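Local coordinates for hypothetical protein MG027 (Mycoplasma genitalium, PDB 1Q8C) that is of unknown function but adopts an all-helical fold resembling that of NusB proteins, which hints at a role in RNA binding or transcription, at residues E23-F26 against S27-F31; V105-C108 against A109-E112; H116-D119 against K120-I124. All coordinates share one frame; numbering follows the deposited sequence.

Contact 1 (E23-F26 against S27-F31)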
# COMPACT_ATOMS: atom_id res chain seq x y z
N GLU A 23 8.15 1.02 0.50
CA GLU A 23 9.42 0.31 0.64
C GLU A 23 9.47 -0.41 1.98
O GLU A 23 9.93 -1.53 2.07
CB GLU A 23 10.62 1.25 0.48
CG GLU A 23 11.59 0.89 -0.63
CD GLU A 23 11.69 -0.61 -0.93
OE1 GLU A 23 12.69 -1.24 -0.49
OE2 GLU A 23 10.79 -1.16 -1.64
N PHE A 24 8.95 0.26 3.01
CA PHE A 24 8.88 -0.32 4.35
C PHE A 24 8.02 -1.60 4.38
O PHE A 24 8.47 -2.66 4.83
CB PHE A 24 8.32 0.72 5.31
CG PHE A 24 8.11 0.21 6.69
CD1 PHE A 24 9.17 -0.10 7.51
CD2 PHE A 24 6.81 0.07 7.19
CE1 PHE A 24 8.95 -0.58 8.81
CE2 PHE A 24 6.59 -0.39 8.46
CZ PHE A 24 7.66 -0.72 9.27
N ILE A 25 6.79 -1.48 3.89
CA ILE A 25 5.84 -2.57 3.85
C ILE A 25 6.51 -3.72 3.08
O ILE A 25 6.56 -4.84 3.57
CB ILE A 25 4.52 -2.14 3.16
CG1 ILE A 25 3.75 -1.12 4.01
CG2 ILE A 25 3.65 -3.35 2.90
CD1 ILE A 25 2.60 -0.45 3.28
N PHE A 26 7.07 -3.40 1.91
CA PHE A 26 7.76 -4.37 1.06
C PHE A 26 8.77 -5.21 1.82
O PHE A 26 8.84 -6.43 1.61
CB PHE A 26 8.51 -3.66 -0.08
CG PHE A 26 9.25 -4.60 -0.99
CD1 PHE A 26 8.58 -5.64 -1.62
CD2 PHE A 26 10.62 -4.45 -1.22
CE1 PHE A 26 9.25 -6.51 -2.46
CE2 PHE A 26 11.30 -5.32 -2.07
CZ PHE A 26 10.61 -6.36 -2.70
N SER A 27 9.57 -4.55 2.66
CA SER A 27 10.65 -5.20 3.40
C SER A 27 10.12 -6.15 4.45
O SER A 27 10.82 -7.08 4.85
CB SER A 27 11.57 -4.17 4.06
OG SER A 27 10.91 -3.46 5.11
N LEU A 28 8.88 -5.91 4.89
CA LEU A 28 8.20 -6.72 5.88
C LEU A 28 7.49 -7.93 5.29
O LEU A 28 7.31 -8.95 5.98
CB LEU A 28 7.13 -5.89 6.62
CG LEU A 28 7.43 -4.75 7.60
CD1 LEU A 28 6.14 -4.07 7.95
CD2 LEU A 28 8.06 -5.24 8.89
N LEU A 29 7.06 -7.85 4.03
CA LEU A 29 6.26 -8.95 3.47
C LEU A 29 7.01 -10.26 3.33
O LEU A 29 6.40 -11.30 3.17
CB LEU A 29 5.59 -8.55 2.15
CG LEU A 29 4.53 -7.46 2.34
CD1 LEU A 29 4.04 -6.98 0.97
CD2 LEU A 29 3.36 -7.95 3.22
N PHE A 30 8.34 -10.22 3.41
CA PHE A 30 9.17 -11.41 3.33
C PHE A 30 9.17 -12.23 4.63
O PHE A 30 9.55 -13.40 4.62
CB PHE A 30 10.61 -11.01 3.00
CG PHE A 30 10.78 -10.33 1.66
CD1 PHE A 30 11.02 -11.09 0.52
CD2 PHE A 30 10.71 -8.95 1.55
CE1 PHE A 30 11.17 -10.48 -0.71
CE2 PHE A 30 10.86 -8.33 0.32
CZ PHE A 30 11.10 -9.09 -0.81
N PHE A 31 8.75 -11.61 5.73
CA PHE A 31 8.89 -12.16 7.08
C PHE A 31 7.63 -12.01 7.95
O PHE A 31 7.73 -11.78 9.17
CB PHE A 31 10.04 -11.44 7.78
CG PHE A 31 11.32 -11.45 6.99
CD1 PHE A 31 12.13 -12.57 6.97
CD2 PHE A 31 11.71 -10.34 6.26
CE1 PHE A 31 13.31 -12.59 6.24
CE2 PHE A 31 12.89 -10.36 5.52
CZ PHE A 31 13.68 -11.48 5.51
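F26 and F30 meet edge-to-face one turn apart near the end of helix 14-28. Followed outward from its CB, F26 first passes the S27 amide N, which lies 3.1 Å from CB as part of the next peptide unit. With CG anti to the backbone N (chi1 180°), the ring then swings out past the helix side, and its outer half receives the edge of F30. F30 CE2 stands over the face, toward the rim, and F26 CE1 is 3.6 Å from F30 CZ. At the tip F26 CZ lies 3.4 Å from F30 CZ, so CE2 and CZ together form the edge. The planes stand at 74°, a T-shaped stack; a flat apolar ring at 26 gives F30 a broad face to meet on a rather open side of the chain. Beside this pair, S27 bends back to its own helix: chi1 of 68° places OG between the backbone N and the carbonyl carbon, from where it donates to F24 O over 2.6 Å. F24 O also accepts from L28 N at 3.3 Å, so a serine here adds a second grip to a backbone carbonyl. Farther round the helix, L28 CD1 touches F24 CE2 at 3.7 Å. I25 and L29 lie side by side, I25 CG2 to L29 CD1 4.1 Å. F24, I25 and L28 are buried among the neighbouring helices: F24 and L28 reach I39 of helix 36-45, and I25 and L28 reach F64 of helix 55-81. From a more open position F26 reaches L100 and A104 of helix 100-116, and L29 touches Q72.

Contact 2 (V105-C108 against A109-E112)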
# COMPACT_ATOMS: atom_id res chain seq x y z
N VAL A 105 2.53 -1.87 -2.73
CA VAL A 105 1.88 -0.68 -3.27
C VAL A 105 0.36 -0.71 -3.00
O VAL A 105 -0.21 0.30 -2.60
CB VAL A 105 2.10 -0.54 -4.78
CG1 VAL A 105 1.19 0.57 -5.35
CG2 VAL A 105 3.57 -0.27 -5.09
N VAL A 106 -0.28 -1.85 -3.23
CA VAL A 106 -1.72 -1.96 -2.99
C VAL A 106 -2.04 -1.87 -1.48
O VAL A 106 -2.99 -1.21 -1.09
CB VAL A 106 -2.32 -3.26 -3.57
CG1 VAL A 106 -3.78 -3.41 -3.11
CG2 VAL A 106 -2.27 -3.27 -5.10
N LEU A 107 -1.27 -2.52 -0.63
CA LEU A 107 -1.52 -2.43 0.81
C LEU A 107 -1.33 -1.01 1.34
O LEU A 107 -1.95 -0.64 2.33
CB LEU A 107 -0.61 -3.38 1.57
CG LEU A 107 -1.00 -4.84 1.38
CD1 LEU A 107 0.15 -5.74 1.76
CD2 LEU A 107 -2.24 -5.14 2.19
N CYS A 108 -0.47 -0.22 0.70
CA CYS A 108 -0.24 1.14 1.16
C CYS A 108 -1.48 1.99 0.89
O CYS A 108 -1.90 2.77 1.73
CB CYS A 108 1.02 1.75 0.52
SG CYS A 108 1.38 3.49 0.97
N ALA A 109 -2.08 1.79 -0.29
CA ALA A 109 -3.29 2.49 -0.71
C ALA A 109 -4.49 2.19 0.19
O ALA A 109 -5.28 3.10 0.52
CB ALA A 109 -3.62 2.11 -2.17
N LEU A 110 -4.64 0.92 0.54
CA LEU A 110 -5.65 0.46 1.49
C LEU A 110 -5.40 1.07 2.86
O LEU A 110 -6.33 1.50 3.53
CB LEU A 110 -5.59 -1.06 1.64
CG LEU A 110 -5.93 -1.90 0.41
CD1 LEU A 110 -5.75 -3.39 0.65
CD2 LEU A 110 -7.35 -1.64 0.05
N SER A 111 -4.14 1.09 3.27
CA SER A 111 -3.76 1.60 4.58
C SER A 111 -4.02 3.08 4.65
O SER A 111 -4.46 3.58 5.68
CB SER A 111 -2.28 1.33 4.87
OG SER A 111 -1.99 -0.06 4.79
N GLU A 112 -3.80 3.77 3.53
CA GLU A 112 -3.92 5.21 3.48
C GLU A 112 -5.36 5.64 3.42
O GLU A 112 -5.75 6.64 4.02
CB GLU A 112 -3.14 5.82 2.29
CG GLU A 112 -3.38 7.32 2.19
CD GLU A 112 -2.61 8.05 1.10
OE1 GLU A 112 -2.91 9.25 0.92
OE2 GLU A 112 -1.71 7.46 0.46
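S111 reaches back one turn of helix 100-116 to L107, whose carbonyl oxygen takes two donors from it. Among the hydrogen bonds, S111 OG donates to L107 O over 2.5 Å and S111 N donates to the same atom over 2.9 Å. The two donors approach from opposite faces of the carbonyl plane. Chi1 of -58° turns OG back beside its own backbone N, which is what brings the hydroxyl to this oxygen, and serine is well suited because a small side chain can be satisfied within its own helix instead of seeking a partner in an apolar interior. The backbone ladder runs on either side: L110 N to V106 O spans 3.1 Å with an almost straight N-H...O angle of 169°, and E112 N meets C108 O at 2.8 Å.

The apolar contacts form a second group. L110 extends its CD1 branch so that it lies 4.2 Å from V106 CG1 and equally 4.2 Å from L107 CD2, bridging residues three and four positions earlier. The three branched residues make an apolar patch, with L107 meeting F71 and I75 of helix 55-81 and L110 meeting L147. Small A109 and C108 occupy places where neighbours come close: C108 packs on V21, V22 and I25 of helix 14-28, and A109 on T143.

The remaining polar group, the extended E112, finds its partners outside the segments: OE2 in a salt bridge with R18 NE of helix 14-28, and OE1 in a hydrogen bond with T118 OG1. In this buried helix, then, the hydroxyl is satisfied by its own main chain, whereas the carboxylate is satisfied across to helix 14-28 and the following loop, and the arginine would be expected to keep it ionised.

Contact 3 (H116-D119 against K120-I124); sequences HNTD and KPLLI
T118 and L123 pack where the chain turns from helix 100-116 into helix 120-133, and this is the close side of the contact. With OG1 beside the backbone N (chi1 -60°), the methyl CG2 of T118 is left anti to that N and turned to the new helix, where it rests 3.7 Å from L123 CG. L123 CD1 approaches T118 O at 3.4 Å, and its other methyl, CD2, sits 3.8 Å from T118 CB. Threonine suits the spot because it has two different ends: the methyl goes to the leucine, while OG1 bonds to E112 of the preceding helix. L123, buried, also packs on E112 and Q113. The turn is closed by the main chain, as L123 N donates to D119 O at 3.2 Å nearly along the C=O axis, the first full turn of the helix. P121 is held just as closely, its CD 3.5 Å from D119 CG, and a proline fits in the first turn of a helix since its lack of an N-H costs no bond there.

The outer side is looser. L122, exposed, comes nearest with CD2, 3.8 Å from T118 CG2. K120 leads its chain away from the loop, its amine making a weak bond to A145 O.

D119 takes the N-cap position, yet its carboxylate does not cap the turn. Instead OD1 accepts the adjoining K120 N at 2.7 Å, met from above the carboxylate plane. Its weak bond to L151 N gives a modest link to the chain's end. Separately, a negative charge beside the N-terminus of helix 120-133 is probably stabilised by the helix dipole.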
# COMPACT_ATOMS: atom_id res chain seq x y z
N HIS A 116 -6.35 8.08 6.41
CA HIS A 116 -6.51 9.46 5.99
C HIS A 116 -7.73 9.73 5.10
O HIS A 116 -8.04 10.88 4.83
CB HIS A 116 -5.25 9.89 5.27
CG HIS A 116 -4.05 9.87 6.15
ND1 HIS A 116 -3.96 10.62 7.30
CD2 HIS A 116 -2.87 9.20 6.05
CE1 HIS A 116 -2.78 10.43 7.86
NE2 HIS A 116 -2.10 9.58 7.12
N ASN A 117 -8.40 8.68 4.65
CA ASN A 117 -9.62 8.81 3.86
C ASN A 117 -9.34 9.51 2.52
O ASN A 117 -10.19 10.21 2.00
CB ASN A 117 -10.71 9.53 4.67
CG ASN A 117 -11.18 8.72 5.87
OD1 ASN A 117 -11.06 9.16 7.02
ND2 ASN A 117 -11.73 7.54 5.60
N THR A 118 -8.14 9.31 1.99
CA THR A 118 -7.76 9.89 0.73
C THR A 118 -8.74 9.41 -0.34
O THR A 118 -9.15 8.26 -0.28
CB THR A 118 -6.35 9.42 0.36
OG1 THR A 118 -5.44 9.83 1.37
CG2 THR A 118 -5.88 10.12 -0.89
N ASP A 119 -9.11 10.25 -1.31
CA ASP A 119 -10.09 9.82 -2.31
C ASP A 119 -9.49 8.84 -3.31
O ASP A 119 -8.29 8.84 -3.57
CB ASP A 119 -10.74 11.00 -3.04
CG ASP A 119 -12.14 10.67 -3.61
OD1 ASP A 119 -12.59 9.49 -3.51
OD2 ASP A 119 -12.86 11.53 -4.16
N LYS A 120 -10.35 8.00 -3.87
CA LYS A 120 -9.95 6.98 -4.83
C LYS A 120 -9.10 7.45 -6.03
O LYS A 120 -8.07 6.84 -6.31
CB LYS A 120 -11.17 6.22 -5.32
CG LYS A 120 -10.83 4.91 -6.01
CD LYS A 120 -12.08 4.04 -6.27
CE LYS A 120 -12.53 4.09 -7.70
NZ LYS A 120 -13.87 3.46 -7.92
N PRO A 121 -9.51 8.51 -6.74
CA PRO A 121 -8.74 8.95 -7.91
C PRO A 121 -7.29 9.32 -7.57
O PRO A 121 -6.38 8.92 -8.28
CB PRO A 121 -9.52 10.16 -8.43
CG PRO A 121 -10.92 10.00 -7.82
CD PRO A 121 -10.67 9.39 -6.49
N LEU A 122 -7.10 10.05 -6.47
CA LEU A 122 -5.76 10.45 -6.05
C LEU A 122 -4.89 9.24 -5.70
O LEU A 122 -3.73 9.20 -6.08
CB LEU A 122 -5.80 11.42 -4.84
CG LEU A 122 -4.44 11.91 -4.32
CD1 LEU A 122 -3.68 12.56 -5.44
CD2 LEU A 122 -4.58 12.91 -3.18
N LEU A 123 -5.47 8.27 -4.98
CA LEU A 123 -4.78 7.05 -4.56
C LEU A 123 -4.31 6.22 -5.76
O LEU A 123 -3.15 5.79 -5.82
CB LEU A 123 -5.69 6.18 -3.67
CG LEU A 123 -5.98 6.66 -2.24
CD1 LEU A 123 -7.10 5.92 -1.61
CD2 LEU A 123 -4.76 6.49 -1.41
N ILE A 124 -5.20 6.02 -6.72
CA ILE A 124 -4.85 5.26 -7.91
C ILE A 124 -3.76 5.96 -8.72
O ILE A 124 -2.75 5.35 -9.05
CB ILE A 124 -6.12 4.95 -8.79
CG1 ILE A 124 -7.00 3.91 -8.09
CG2 ILE A 124 -5.70 4.45 -10.19
CD1 ILE A 124 -8.40 3.76 -8.70

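The three contacts come in series along the chain, in a helical fold that has no strands. Contact 1 lies in the last part of helix 14-28 and just beyond, contact 2 in the middle of helix 100-116, about 2 Å from the chain's centre, and contact 3 opens helix 120-133 after a short loop. Contact 2 meets contact 1 through I25 CD1 and C108 CB, 3.9 Å apart, with centres about 13 Å apart. It meets contact 3 through the probable hydrogen bond of E112 OE1 with T118 OG1 (2.6 Å) and packing of E112 on L123, with centres about 10 Å apart. Contacts 1 and 3, centres about 22 Å apart, do not touch; helix 100-116 lies between them in this NusB-like fold.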